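Local coordinates for protein alanine racemase (Oenococcus oeni PSU-1, PDB 3HUR) that belongs to the alanine racemase family, whose chain joins an N-terminal TIM-barrel domain to a C-terminal domain rich in beta strands, at residues T365-P368 against R369-R372; S67-D70 against E71-L75; L239-P242 against P243-L247; G376-A379 against E380-A384. All blocks are in the same frame, centred on the assembly; numbering follows the deposited sequence.

Contact 1: residues T365-P368 against R369-R372. With SO4 (sulfate ion), chain C.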
ATOM      1  N   THR A 365      -2.201   3.952  14.899  1.00 20.75           N
ATOM      2  CA  THR A 365      -2.708   3.370  13.670  1.00 21.01           C
ATOM      3  C   THR A 365      -4.041   4.057  13.335  1.00 21.34           C
ATOM      4  O   THR A 365      -4.801   3.526  12.526  1.00 21.64           O
ATOM      5  CB  THR A 365      -2.990   1.818  13.822  1.00 20.82           C
ATOM      6  OG1 THR A 365      -4.005   1.640  14.822  1.00 19.20           O
ATOM      7  CG2 THR A 365      -1.738   1.050  14.201  1.00 17.67           C
ATOM      8  N   LEU A 366      -4.358   5.173  14.007  1.00 21.22           N
ATOM      9  CA  LEU A 366      -5.579   5.912  13.744  1.00 22.17           C
ATOM     10  C   LEU A 366      -5.241   7.277  13.085  1.00 22.03           C
ATOM     11  O   LEU A 366      -4.898   8.230  13.775  1.00 22.11           O
ATOM     12  CB  LEU A 366      -6.383   6.095  15.026  1.00 22.15           C
ATOM     13  CG  LEU A 366      -7.732   6.795  14.855  1.00 24.91           C
ATOM     14  CD1 LEU A 366      -8.700   5.927  14.064  1.00 23.37           C
ATOM     15  CD2 LEU A 366      -8.393   7.241  16.170  1.00 22.93           C
ATOM     16  N   ALA A 367      -5.330   7.336  11.750  1.00 21.57           N
ATOM     17  CA  ALA A 367      -5.376   8.601  10.972  1.00 20.64           C
ATOM     18  C   ALA A 367      -4.315   9.532  11.449  1.00 20.49           C
ATOM     19  O   ALA A 367      -4.593  10.629  11.881  1.00 20.49           O
ATOM     20  CB  ALA A 367      -6.722   9.259  11.080  1.00 19.42           C
ATOM     21  N   PRO A 368      -3.083   9.093  11.353  1.00 20.64           N
ATOM     22  CA  PRO A 368      -1.957   9.820  11.911  1.00 21.55           C
ATOM     23  C   PRO A 368      -1.726  11.217  11.333  1.00 23.56           C
ATOM     24  O   PRO A 368      -1.056  12.047  11.992  1.00 23.71           O
ATOM     25  CB  PRO A 368      -0.758   8.925  11.636  1.00 20.75           C
ATOM     26  CG  PRO A 368      -1.158   8.036  10.542  1.00 21.22           C
ATOM     27  CD  PRO A 368      -2.683   7.991  10.463  1.00 20.41           C
ATOM     28  N   ARG A 369      -2.290  11.505  10.167  1.00 24.98           N
ATOM     29  CA  ARG A 369      -1.997  12.748   9.511  1.00 26.25           C
ATOM     30  C   ARG A 369      -3.008  13.823   9.766  1.00 27.53           C
ATOM     31  O   ARG A 369      -2.795  14.940   9.304  1.00 28.68           O
ATOM     32  CB  ARG A 369      -1.814  12.519   8.017  1.00 27.32           C
ATOM     33  CG  ARG A 369      -0.463  11.820   7.723  1.00 28.35           C
ATOM     34  CD  ARG A 369      -0.255  11.486   6.267  1.00 32.36           C
ATOM     35  NE  ARG A 369      -1.400  10.817   5.682  1.00 37.41           N
ATOM     36  CZ  ARG A 369      -1.824  10.992   4.427  1.00 43.30           C
ATOM     37  NH1 ARG A 369      -1.191  11.823   3.593  1.00 45.12           N
ATOM     38  NH2 ARG A 369      -2.897  10.325   3.996  1.00 45.75           N
ATOM     39  N   ILE A 370      -4.082  13.529  10.525  1.00 28.16           N
ATOM     40  CA  ILE A 370      -5.104  14.537  10.866  1.00 27.85           C
ATOM     41  C   ILE A 370      -5.072  14.979  12.359  1.00 28.39           C
ATOM     42  O   ILE A 370      -4.557  14.292  13.214  1.00 28.42           O
ATOM     43  CB  ILE A 370      -6.545  14.092  10.437  1.00 27.35           C
ATOM     44  CG1 ILE A 370      -7.142  13.073  11.387  1.00 27.67           C
ATOM     45  CG2 ILE A 370      -6.544  13.511   9.053  1.00 27.42           C
ATOM     46  CD1 ILE A 370      -8.518  12.526  10.901  1.00 24.58           C
ATOM     47  N   LYS A 371      -5.632  16.144  12.644  1.00 28.51           N
ATOM     48  CA  LYS A 371      -5.469  16.784  13.908  1.00 28.59           C
ATOM     49  C   LYS A 371      -6.413  16.174  14.921  1.00 28.56           C
ATOM     50  O   LYS A 371      -7.506  15.723  14.578  1.00 29.08           O
ATOM     51  CB  LYS A 371      -5.771  18.277  13.766  1.00 28.94           C
ATOM     52  CG  LYS A 371      -5.658  19.072  15.068  1.00 31.05           C
ATOM     53  CD  LYS A 371      -4.664  20.200  14.946  1.00 36.19           C
ATOM     54  CE  LYS A 371      -4.604  21.072  16.212  1.00 38.36           C
ATOM     55  NZ  LYS A 371      -3.335  21.870  16.162  1.00 41.49           N
ATOM     56  N   ARG A 372      -5.996  16.209  16.170  1.00 28.02           N
ATOM     57  CA  ARG A 372      -6.835  15.816  17.255  1.00 28.80           C
ATOM     58  C   ARG A 372      -7.568  17.055  17.766  1.00 30.00           C
ATOM     59  O   ARG A 372      -6.924  18.033  18.090  1.00 30.66           O
ATOM     60  CB  ARG A 372      -5.984  15.178  18.357  1.00 28.23           C
ATOM     61  CG  ARG A 372      -5.736  13.708  18.170  1.00 26.75           C
ATOM     62  CD  ARG A 372      -5.099  13.346  16.867  1.00 26.81           C
ATOM     63  NE  ARG A 372      -4.778  11.923  16.873  1.00 29.24           N
ATOM     64  CZ  ARG A 372      -4.666  11.118  15.809  1.00 28.68           C
ATOM     65  NH1 ARG A 372      -4.796  11.547  14.576  1.00 27.22           N
ATOM     66  NH2 ARG A 372      -4.393   9.842  16.005  1.00 29.57           N
TER
HETATM   67  S   SO4 C 396      -3.706   8.298   6.640  1.00 51.15           S
HETATM   68  O1  SO4 C 396      -4.368   8.589   5.354  1.00 53.24           O
HETATM   69  O2  SO4 C 396      -2.347   7.972   6.180  1.00 42.35           O
HETATM   70  O3  SO4 C 396      -3.869   9.458   7.610  1.00 44.44           O
HETATM   71  O4  SO4 C 396      -4.351   7.138   7.277  1.00 48.03           O
HETATM   72  O   HOH W   1      -2.040  14.442  13.984  1.00 30.94           O

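Contact 2: residues S67-D70 against E71-L75. With SO4 (sulfate ion), chain D.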
ATOM      1  N   SER A  67       6.725   6.680  28.619  1.00 31.33           N
ATOM      2  CA  SER A  67       7.805   5.798  28.083  1.00 33.49           C
ATOM      3  C   SER A  67       9.157   6.461  27.872  1.00 33.25           C
ATOM      4  O   SER A  67      10.126   5.813  27.571  1.00 32.57           O
ATOM      5  CB  SER A  67       7.381   5.225  26.725  1.00 34.20           C
ATOM      6  OG  SER A  67       5.978   4.890  26.728  1.00 39.07           O
ATOM      7  N   ASN A  68       9.193   7.778  27.965  1.00 33.90           N
ATOM      8  CA  ASN A  68      10.382   8.535  27.653  1.00 33.60           C
ATOM      9  C   ASN A  68      10.494   9.707  28.636  1.00 33.68           C
ATOM     10  O   ASN A  68       9.524  10.377  28.975  1.00 32.85           O
ATOM     11  CB  ASN A  68      10.317   9.060  26.208  1.00 33.70           C
ATOM     12  CG  ASN A  68      10.493   7.959  25.145  1.00 34.16           C
ATOM     13  OD1 ASN A  68      11.633   7.486  24.847  1.00 37.11           O
ATOM     14  ND2 ASN A  68       9.378   7.594  24.517  1.00 31.09           N
ATOM     15  N   LEU A  69      11.696   9.925  29.109  1.00 34.57           N
ATOM     16  CA  LEU A  69      11.990  11.078  29.904  1.00 35.69           C
ATOM     17  C   LEU A  69      11.440  12.363  29.250  1.00 36.46           C
ATOM     18  O   LEU A  69      10.729  13.149  29.876  1.00 36.50           O
ATOM     19  CB  LEU A  69      13.500  11.171  30.040  1.00 35.60           C
ATOM     20  CG  LEU A  69      14.001  12.277  30.949  1.00 36.64           C
ATOM     21  CD1 LEU A  69      13.378  12.117  32.321  1.00 33.59           C
ATOM     22  CD2 LEU A  69      15.550  12.259  30.975  1.00 36.54           C
ATOM     23  N   ASP A  70      11.748  12.564  27.980  1.00 37.41           N
ATOM     24  CA  ASP A  70      11.369  13.808  27.326  1.00 38.13           C
ATOM     25  C   ASP A  70       9.847  14.043  27.380  1.00 37.43           C
ATOM     26  O   ASP A  70       9.432  15.157  27.647  1.00 39.40           O
ATOM     27  CB  ASP A  70      12.068  13.991  25.959  1.00 38.58           C
ATOM     28  CG  ASP A  70      11.319  13.375  24.771  1.00 43.22           C
ATOM     29  OD1 ASP A  70      10.618  12.339  24.910  1.00 47.76           O
ATOM     30  OD2 ASP A  70      11.458  13.956  23.652  1.00 49.72           O
ATOM     31  N   GLU A  71       9.013  13.012  27.310  1.00 36.32           N
ATOM     32  CA  GLU A  71       7.575  13.194  27.604  1.00 35.14           C
ATOM     33  C   GLU A  71       7.262  13.635  29.043  1.00 33.87           C
ATOM     34  O   GLU A  71       6.286  14.360  29.285  1.00 32.83           O
ATOM     35  CB  GLU A  71       6.773  11.933  27.287  1.00 35.30           C
ATOM     36  CG  GLU A  71       5.262  12.140  27.187  1.00 36.70           C
ATOM     37  CD  GLU A  71       4.852  13.079  26.019  1.00 42.73           C
ATOM     38  OE1 GLU A  71       5.688  13.357  25.107  1.00 45.59           O
ATOM     39  OE2 GLU A  71       3.694  13.575  26.034  1.00 45.28           O
ATOM     40  N   ALA A  72       8.054  13.161  30.011  1.00 33.26           N
ATOM     41  CA  ALA A  72       7.883  13.597  31.435  1.00 31.76           C
ATOM     42  C   ALA A  72       8.140  15.090  31.519  1.00 29.98           C
ATOM     43  O   ALA A  72       7.307  15.817  31.965  1.00 27.39           O
ATOM     44  CB  ALA A  72       8.797  12.847  32.344  1.00 31.16           C
ATOM     45  N   LEU A  73       9.274  15.514  30.982  1.00 30.45           N
ATOM     46  CA  LEU A  73       9.674  16.926  30.953  1.00 31.48           C
ATOM     47  C   LEU A  73       8.637  17.831  30.280  1.00 31.81           C
ATOM     48  O   LEU A  73       8.301  18.859  30.829  1.00 31.98           O
ATOM     49  CB  LEU A  73      11.070  17.075  30.317  1.00 31.48           C
ATOM     50  CG  LEU A  73      12.182  16.315  31.095  1.00 33.09           C
ATOM     51  CD1 LEU A  73      13.597  16.649  30.651  1.00 33.08           C
ATOM     52  CD2 LEU A  73      12.094  16.536  32.568  1.00 30.95           C
ATOM     53  N   GLU A  74       8.074  17.404  29.153  1.00 32.51           N
ATOM     54  CA  GLU A  74       7.022  18.149  28.497  1.00 33.38           C
ATOM     55  C   GLU A  74       5.773  18.253  29.313  1.00 32.48           C
ATOM     56  O   GLU A  74       5.105  19.261  29.311  1.00 33.55           O
ATOM     57  CB  GLU A  74       6.601  17.462  27.183  1.00 35.02           C
ATOM     58  CG  GLU A  74       7.501  17.617  25.945  1.00 38.92           C
ATOM     59  CD  GLU A  74       6.960  16.772  24.746  1.00 44.67           C
ATOM     60  OE1 GLU A  74       5.998  17.191  24.008  1.00 47.93           O
ATOM     61  OE2 GLU A  74       7.482  15.663  24.591  1.00 44.27           O
ATOM     62  N   LEU A  75       5.355  17.157  29.901  1.00 32.63           N
ATOM     63  CA  LEU A  75       4.217  17.183  30.790  1.00 32.34           C
ATOM     64  C   LEU A  75       4.480  18.220  31.918  1.00 32.97           C
ATOM     65  O   LEU A  75       3.593  18.992  32.289  1.00 32.21           O
ATOM     66  CB  LEU A  75       3.963  15.770  31.340  1.00 32.15           C
ATOM     67  CG  LEU A  75       3.293  14.707  30.425  1.00 30.86           C
ATOM     68  CD1 LEU A  75       3.419  13.281  31.007  1.00 28.46           C
ATOM     69  CD2 LEU A  75       1.801  15.037  30.261  1.00 28.71           C
TER
HETATM   70  S   SO4 D 397       5.757   9.589  23.993  1.00 60.09           S
HETATM   71  O1  SO4 D 397       5.669   9.170  22.605  1.00 60.27           O
HETATM   72  O2  SO4 D 397       6.251   8.535  24.926  1.00 56.66           O
HETATM   73  O3  SO4 D 397       6.610  10.775  23.941  1.00 59.23           O
HETATM   74  O4  SO4 D 397       4.392   9.978  24.382  1.00 60.04           O

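Contact 3: residues L239-P242 against P243-L247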
ATOM      1  N   LEU A 239     -11.286 -11.816  23.522  1.00 53.25           N
ATOM      2  CA  LEU A 239     -12.231 -11.880  24.645  1.00 52.90           C
ATOM      3  C   LEU A 239     -13.295 -10.828  24.506  1.00 53.06           C
ATOM      4  O   LEU A 239     -13.067  -9.826  23.851  1.00 54.31           O
ATOM      5  CB  LEU A 239     -11.506 -11.661  25.977  1.00 52.92           C
ATOM      6  CG  LEU A 239     -10.294 -12.558  26.234  1.00 52.79           C
ATOM      7  CD1 LEU A 239      -9.458 -12.038  27.390  1.00 52.24           C
ATOM      8  CD2 LEU A 239     -10.756 -13.996  26.454  1.00 52.62           C
ATOM      9  N   LYS A 240     -14.442 -11.032  25.147  1.00 52.86           N
ATOM     10  CA  LYS A 240     -15.554 -10.097  25.059  1.00 53.09           C
ATOM     11  C   LYS A 240     -15.536  -9.217  26.288  1.00 53.33           C
ATOM     12  O   LYS A 240     -15.276  -9.694  27.384  1.00 53.93           O
ATOM     13  CB  LYS A 240     -16.894 -10.844  24.974  1.00 53.03           C
ATOM     14  N   MET A 241     -15.828  -7.931  26.133  1.00 53.01           N
ATOM     15  CA  MET A 241     -15.782  -7.029  27.286  1.00 52.44           C
ATOM     16  C   MET A 241     -16.867  -7.449  28.295  1.00 53.71           C
ATOM     17  O   MET A 241     -17.933  -7.895  27.907  1.00 54.24           O
ATOM     18  CB  MET A 241     -15.891  -5.541  26.841  1.00 51.16           C
ATOM     19  CG  MET A 241     -14.635  -5.053  26.081  1.00 46.21           C
ATOM     20  SD  MET A 241     -13.153  -4.802  27.099  1.00 35.43           S
ATOM     21  CE  MET A 241     -13.921  -3.548  28.099  1.00 33.63           C
ATOM     22  N   PRO A 242     -16.575  -7.377  29.595  1.00 54.84           N
ATOM     23  CA  PRO A 242     -17.658  -7.693  30.497  1.00 55.59           C
ATOM     24  C   PRO A 242     -18.834  -6.746  30.337  1.00 56.60           C
ATOM     25  O   PRO A 242     -18.639  -5.534  30.405  1.00 57.21           O
ATOM     26  CB  PRO A 242     -17.021  -7.533  31.883  1.00 55.64           C
ATOM     27  CG  PRO A 242     -15.555  -7.399  31.652  1.00 54.88           C
ATOM     28  CD  PRO A 242     -15.273  -7.591  30.228  1.00 54.80           C
ATOM     29  N   PRO A 243     -20.052  -7.284  30.140  1.00 57.87           N
ATOM     30  CA  PRO A 243     -21.243  -6.439  29.951  1.00 58.12           C
ATOM     31  C   PRO A 243     -21.456  -5.391  31.053  1.00 58.60           C
ATOM     32  O   PRO A 243     -21.989  -4.304  30.772  1.00 58.98           O
ATOM     33  CB  PRO A 243     -22.398  -7.440  29.973  1.00 58.21           C
ATOM     34  CG  PRO A 243     -21.811  -8.740  29.622  1.00 58.44           C
ATOM     35  CD  PRO A 243     -20.380  -8.722  30.068  1.00 58.21           C
ATOM     36  N   ASN A 244     -21.070  -5.708  32.293  1.00 58.46           N
ATOM     37  CA  ASN A 244     -21.297  -4.780  33.415  1.00 58.23           C
ATOM     38  C   ASN A 244     -20.324  -3.622  33.481  1.00 57.15           C
ATOM     39  O   ASN A 244     -20.574  -2.670  34.205  1.00 57.44           O
ATOM     40  CB  ASN A 244     -21.228  -5.506  34.759  1.00 58.66           C
ATOM     41  CG  ASN A 244     -22.321  -6.524  34.922  1.00 60.15           C
ATOM     42  OD1 ASN A 244     -23.500  -6.215  34.766  1.00 59.17           O
ATOM     43  ND2 ASN A 244     -21.931  -7.757  35.251  1.00 62.95           N
ATOM     44  N   LEU A 245     -19.192  -3.732  32.792  1.00 55.79           N
ATOM     45  CA  LEU A 245     -18.217  -2.648  32.740  1.00 54.44           C
ATOM     46  C   LEU A 245     -18.562  -1.802  31.539  1.00 53.95           C
ATOM     47  O   LEU A 245     -18.682  -2.316  30.422  1.00 54.20           O
ATOM     48  CB  LEU A 245     -16.831  -3.211  32.556  1.00 54.13           C
ATOM     49  CG  LEU A 245     -15.687  -2.215  32.539  1.00 53.13           C
ATOM     50  CD1 LEU A 245     -15.482  -1.653  33.926  1.00 51.37           C
ATOM     51  CD2 LEU A 245     -14.456  -2.931  32.052  1.00 51.79           C
ATOM     52  N   HIS A 246     -18.721  -0.505  31.744  1.00 53.01           N
ATOM     53  CA  HIS A 246     -19.165   0.350  30.644  1.00 52.37           C
ATOM     54  C   HIS A 246     -18.107   1.354  30.256  1.00 49.47           C
ATOM     55  O   HIS A 246     -18.209   2.545  30.540  1.00 49.46           O
ATOM     56  CB  HIS A 246     -20.500   1.015  30.998  1.00 53.29           C
ATOM     57  CG  HIS A 246     -21.548   0.033  31.424  1.00 57.10           C
ATOM     58  ND1 HIS A 246     -22.366   0.234  32.521  1.00 59.96           N
ATOM     59  CD2 HIS A 246     -21.880  -1.182  30.919  1.00 59.91           C
ATOM     60  CE1 HIS A 246     -23.169  -0.808  32.662  1.00 61.13           C
ATOM     61  NE2 HIS A 246     -22.897  -1.679  31.701  1.00 61.90           N
ATOM     62  N   LEU A 247     -17.077   0.847  29.607  1.00 46.53           N
ATOM     63  CA  LEU A 247     -16.061   1.713  29.064  1.00 44.90           C
ATOM     64  C   LEU A 247     -16.651   2.426  27.847  1.00 44.03           C
ATOM     65  O   LEU A 247     -17.349   1.827  27.047  1.00 44.66           O
ATOM     66  CB  LEU A 247     -14.794   0.924  28.722  1.00 44.09           C
ATOM     67  CG  LEU A 247     -13.985   0.472  29.965  1.00 41.43           C
ATOM     68  CD1 LEU A 247     -12.615  -0.139  29.607  1.00 37.01           C
ATOM     69  CD2 LEU A 247     -13.784   1.602  30.977  1.00 37.41           C
TER

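Contact 4: residues G376-A379 against E380-A384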
ATOM      1  N   GLY A 376     -16.112  18.510  24.762  1.00 40.59           N
ATOM      2  CA  GLY A 376     -16.703  18.279  26.091  1.00 41.27           C
ATOM      3  C   GLY A 376     -16.334  19.318  27.132  1.00 41.92           C
ATOM      4  O   GLY A 376     -15.387  20.063  26.952  1.00 41.96           O
ATOM      5  N   ASP A 377     -17.096  19.351  28.229  1.00 43.21           N
ATOM      6  CA  ASP A 377     -16.969  20.382  29.272  1.00 43.55           C
ATOM      7  C   ASP A 377     -15.584  20.334  29.869  1.00 42.06           C
ATOM      8  O   ASP A 377     -14.945  21.357  30.079  1.00 42.22           O
ATOM      9  CB  ASP A 377     -18.014  20.173  30.401  1.00 44.85           C
ATOM     10  CG  ASP A 377     -19.488  20.424  29.948  1.00 49.05           C
ATOM     11  OD1 ASP A 377     -19.742  21.119  28.924  1.00 54.91           O
ATOM     12  OD2 ASP A 377     -20.410  19.935  30.654  1.00 54.01           O
ATOM     13  N   LEU A 378     -15.099  19.138  30.147  1.00 40.72           N
ATOM     14  CA  LEU A 378     -13.722  19.013  30.655  1.00 40.06           C
ATOM     15  C   LEU A 378     -12.698  19.675  29.736  1.00 39.47           C
ATOM     16  O   LEU A 378     -11.758  20.299  30.187  1.00 39.67           O
ATOM     17  CB  LEU A 378     -13.356  17.544  30.808  1.00 40.53           C
ATOM     18  CG  LEU A 378     -12.836  17.027  32.139  1.00 40.69           C
ATOM     19  CD1 LEU A 378     -12.287  15.623  31.882  1.00 39.83           C
ATOM     20  CD2 LEU A 378     -11.791  17.966  32.737  1.00 40.25           C
ATOM     21  N   ALA A 379     -12.887  19.523  28.434  1.00 39.44           N
ATOM     22  CA  ALA A 379     -12.033  20.136  27.442  1.00 40.03           C
ATOM     23  C   ALA A 379     -11.969  21.671  27.529  1.00 40.81           C
ATOM     24  O   ALA A 379     -10.896  22.257  27.397  1.00 40.56           O
ATOM     25  CB  ALA A 379     -12.488  19.725  26.068  1.00 39.94           C
ATOM     26  N   GLU A 380     -13.128  22.288  27.718  1.00 41.96           N
ATOM     27  CA  GLU A 380     -13.294  23.737  27.950  1.00 43.30           C
ATOM     28  C   GLU A 380     -12.470  24.139  29.179  1.00 42.92           C
ATOM     29  O   GLU A 380     -11.583  25.020  29.083  1.00 42.61           O
ATOM     30  CB  GLU A 380     -14.801  24.004  28.189  1.00 44.57           C
ATOM     31  CG  GLU A 380     -15.440  25.359  27.834  1.00 49.05           C
ATOM     32  CD  GLU A 380     -17.000  25.401  28.199  1.00 56.14           C
ATOM     33  OE1 GLU A 380     -17.512  24.582  29.034  1.00 58.06           O
ATOM     34  OE2 GLU A 380     -17.722  26.273  27.642  1.00 60.22           O
ATOM     35  N   VAL A 381     -12.720  23.442  30.303  1.00 42.25           N
ATOM     36  CA  VAL A 381     -12.086  23.745  31.593  1.00 42.04           C
ATOM     37  C   VAL A 381     -10.560  23.659  31.561  1.00 42.87           C
ATOM     38  O   VAL A 381      -9.886  24.479  32.199  1.00 43.62           O
ATOM     39  CB  VAL A 381     -12.585  22.787  32.742  1.00 42.76           C
ATOM     40  CG1 VAL A 381     -11.686  22.911  33.998  1.00 41.06           C
ATOM     41  CG2 VAL A 381     -14.088  23.010  33.086  1.00 40.08           C
ATOM     42  N   ILE A 382      -9.987  22.686  30.839  1.00 42.62           N
ATOM     43  CA  ILE A 382      -8.511  22.578  30.806  1.00 42.39           C
ATOM     44  C   ILE A 382      -7.849  23.416  29.699  1.00 42.87           C
ATOM     45  O   ILE A 382      -6.621  23.442  29.577  1.00 42.16           O
ATOM     46  CB  ILE A 382      -8.038  21.108  30.777  1.00 42.23           C
ATOM     47  CG1 ILE A 382      -8.444  20.423  29.471  1.00 42.05           C
ATOM     48  CG2 ILE A 382      -8.633  20.358  31.939  1.00 40.52           C
ATOM     49  CD1 ILE A 382      -7.599  19.245  29.140  1.00 40.91           C
ATOM     50  N   GLY A 383      -8.661  24.116  28.914  1.00 44.10           N
ATOM     51  CA  GLY A 383      -8.152  25.066  27.917  1.00 45.72           C
ATOM     52  C   GLY A 383      -7.742  24.435  26.597  1.00 47.42           C
ATOM     53  O   GLY A 383      -6.848  24.937  25.923  1.00 48.37           O
ATOM     54  N   ALA A 384      -8.385  23.329  26.230  1.00 48.71           N
ATOM     55  CA  ALA A 384      -8.024  22.578  25.034  1.00 49.86           C
ATOM     56  C   ALA A 384      -9.129  22.634  23.983  1.00 51.32           C
ATOM     57  O   ALA A 384      -8.941  22.105  22.902  1.00 51.33           O
ATOM     58  CB  ALA A 384      -7.732  21.143  25.400  1.00 49.21           C
TER

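Contact 1: residues T365-P368 against R369-R372
The guanidinium of Arg-372 folds back over the preceding turn and grips two successive carbonyls. Arg-372 NH2 makes a 2.8 Å hydrogen bond to Leu-366 O, and Arg-372 NH1 gives a 2.9 Å bond to Ala-367 O, which sits almost exactly in the guanidinium plane. The same NH1 also bonds Ile-370 O, so one planar, multi-NH donor serves three carbonyls, and NH2 bonds Gly-45 O as well. A bend at chi2 (56°) curls the arginine chain back to reach them. Ala-367 O accepts a second hydrogen bond from Ile-370 N at 3.2 Å, the closing bond of a type I turn from Ala-367 to Ile-370. The two donors come from opposite faces of that carbonyl.

This is the tight part. Ala-367 CB, a small methyl, meets Ile-370 CD1 at 3.7 Å, and a chi1 of 77° sets Ile-370 CG1 between its own backbone N and carbonyl carbon, bringing CG1 and CD1 against that methyl. Leu-366 and Ile-370 face Val-12 and Val-253 of the flanking strands, where branched apolar chains fit well. Pro-368, with its fixed phi, suits the second position of the turn.

The periphery is looser: at one flank a water spans Pro-368 O and Ile-370 O, and at another Arg-369 reaches a sulfate ion, probably from the crystallisation liquor. Arg-369 NH2 makes a 2.6 Å bond to sulfate O1, near the guanidinium edge, while NE adds weak bonds to O2 and O3. The whole is a type I beta turn whose carbonyls are bonded by an arginine from the following strand, linking strands 357-364 and 372-375.

Contact 2: residues S67-D70 against E71-L75
Leu-69 O receives two amides of the next turn. Leu-73 N approaches Leu-69 O at 3.0 Å in a nearly straight bond, with the donor close to the line of the carbonyl, while Ala-72 N is nearer but strongly bent and therefore only weak. Asp-70 O repeats the regular i to i+4 pattern with Glu-74 N at 3.0 Å. Asn-68 occupies the N-cap position without capping through its side chain; its amide is used on a sulfate ion instead, Asn-68 ND2 bonding sulfate O2 at 3.3 Å, with an N-H...O angle of 164°.

The side chains divide by helix face. Leu-69 CG and Leu-73 CD1, one turn apart, come to 4.4 Å, a light apolar contact, and the small methyl of Ala-72 lets the helix come close to the sheet. On the polar face the acidic groups gather: Glu-71 OE1 and Glu-74 OE2, two acceptors, are 3.0 Å apart, and Asp-70 OD2 and Glu-74 OE2 4.4 Å. Such crowding would be costly alone, but cations of the second subunit probably offset it. Arg-8 of that subunit pairs with Asp-70, and its Lys-371 bridges both Glu-71 and Glu-74. Glu-71 gets there by a bend at chi2 (64°) that brings its carboxylate beside Glu-74.

Helix 69-77 is the helix of a beta-alpha-beta crossover between strands 63-66 and 84-86. Ala-72 rests on Ile-84, Val-86 and Ile-103 of the parallel barrel sheet, while Glu-71 and Leu-75 lean on helix 48-57.

Contact 3: residues L239-P242 against P243-L247
Met-241 CE is the apolar centre, a methyl set against two leucines of the returning chain. Met-241 CE lies 3.9 Å from Leu-247 CD1 and 4.0 Å from Leu-245 CD2; the methionine side chain crosses that of Leu-247 at about a right angle and that of Leu-245 obliquely. It is bent at both chi2 (-72°) and chi3 (-61°), which curls the thioether round and presents its terminal methyl to the leucines. An unbranched, flexible chain can take up these two bends.

Farther out, Pro-242 CB approaches Leu-245 CB at 4.4 Å. The two prolines are consecutive, with Pro-242 CB 4.0 Å from Pro-243 CD, and their closed rings limit the backbone at the entry to the turn. Pro-242 to Leu-245 form a type I beta turn, closed by a single bond of 3.0 Å from Leu-245 N to Pro-242 O; the donor stands above the carbonyl plane. Pro-243 fits the second place of that turn: its phi of -53° is near the standard value, and the closing bond does not use an N-H of this residue.

The polar edge is exposed: Asn-244 takes the corner, and Asn-244 backbone O lies 3.5 Å above the centre of the His-246 ring. With one backbone bond against several apolar contacts, this turn in the loop between strands 222-223 and 251-263 probably depends mainly on ring rigidity and on packing against Trp-29 of helix 16-30 and Trp-211 of helix 206-211, rather than on a polar network.

Contact 4: residues G376-A379 against E380-A384
Gly-376 O accepts the amide N of Glu-380 at 3.3 Å, opening the helix 377-381. Gly-376 is the N-cap, and its phi of 98° is a conformation in which a CB would be jammed against the preceding carbonyl. Next, Asp-377 O bonds Val-381 N at 3.1 Å in a nearly straight line. The Asp-377 side chain runs alongside that of Glu-380, with Asp-377 OD1 and Glu-380 OE1 4.1 Å apart and the carboxylates 20° from parallel; both are exposed, so solvent may screen the like charges. Acidic groups here may interact favourably with the helix dipole, and Asp-17 OD1 bonds Leu-378 N.

Leu-378 O takes Ile-382 N at 3.0 Å, while the end of the leucine reaches back to put Leu-378 CD2 4.0 Å from Ile-382 CG2, which a chi1 of 66° sets anti to its carbonyl carbon; Leu-378 also packs on Ala-20 and Ala-54 of neighbouring helices. Ala-379, whose small methyl fits a buried site, accepts Ala-384 N at its O, 3.0 Å away. With Gly-383 N bonding Glu-380 O at 3.1 Å, this forms a Schellman motif, favoured by the positive phi of Gly-383. The chemistry implies a short helix bounded by glycines, with an exposed acidic side and a buried side carrying Leu-378 and Ala-379, in whose last turn the carbonyls of Ala-379 and Glu-380 are bonded by the reversing chain.

From the N terminus the order is contact 2, contact 3, contact 1, contact 4; all are local, in series, and none nests or crosses. Contact 2 forms the opening turns of a barrel helix. Contact 3 turns the connection between strand 222-223 and strand 251-263, on the opposite side of the chain's centre from contact 2, their centres 32 Å apart. Contact 1 closes the loop between strands 357-364 and 372-375, and contact 4, adjoining it in sequence beyond the latter strand, returns the C terminus to helices 16-30 and 48-57. Contacts 1 and 2 meet across the subunit interface through salt bridges, and Gly-383 of contact 4 bonds Gln-77 of the second subunit.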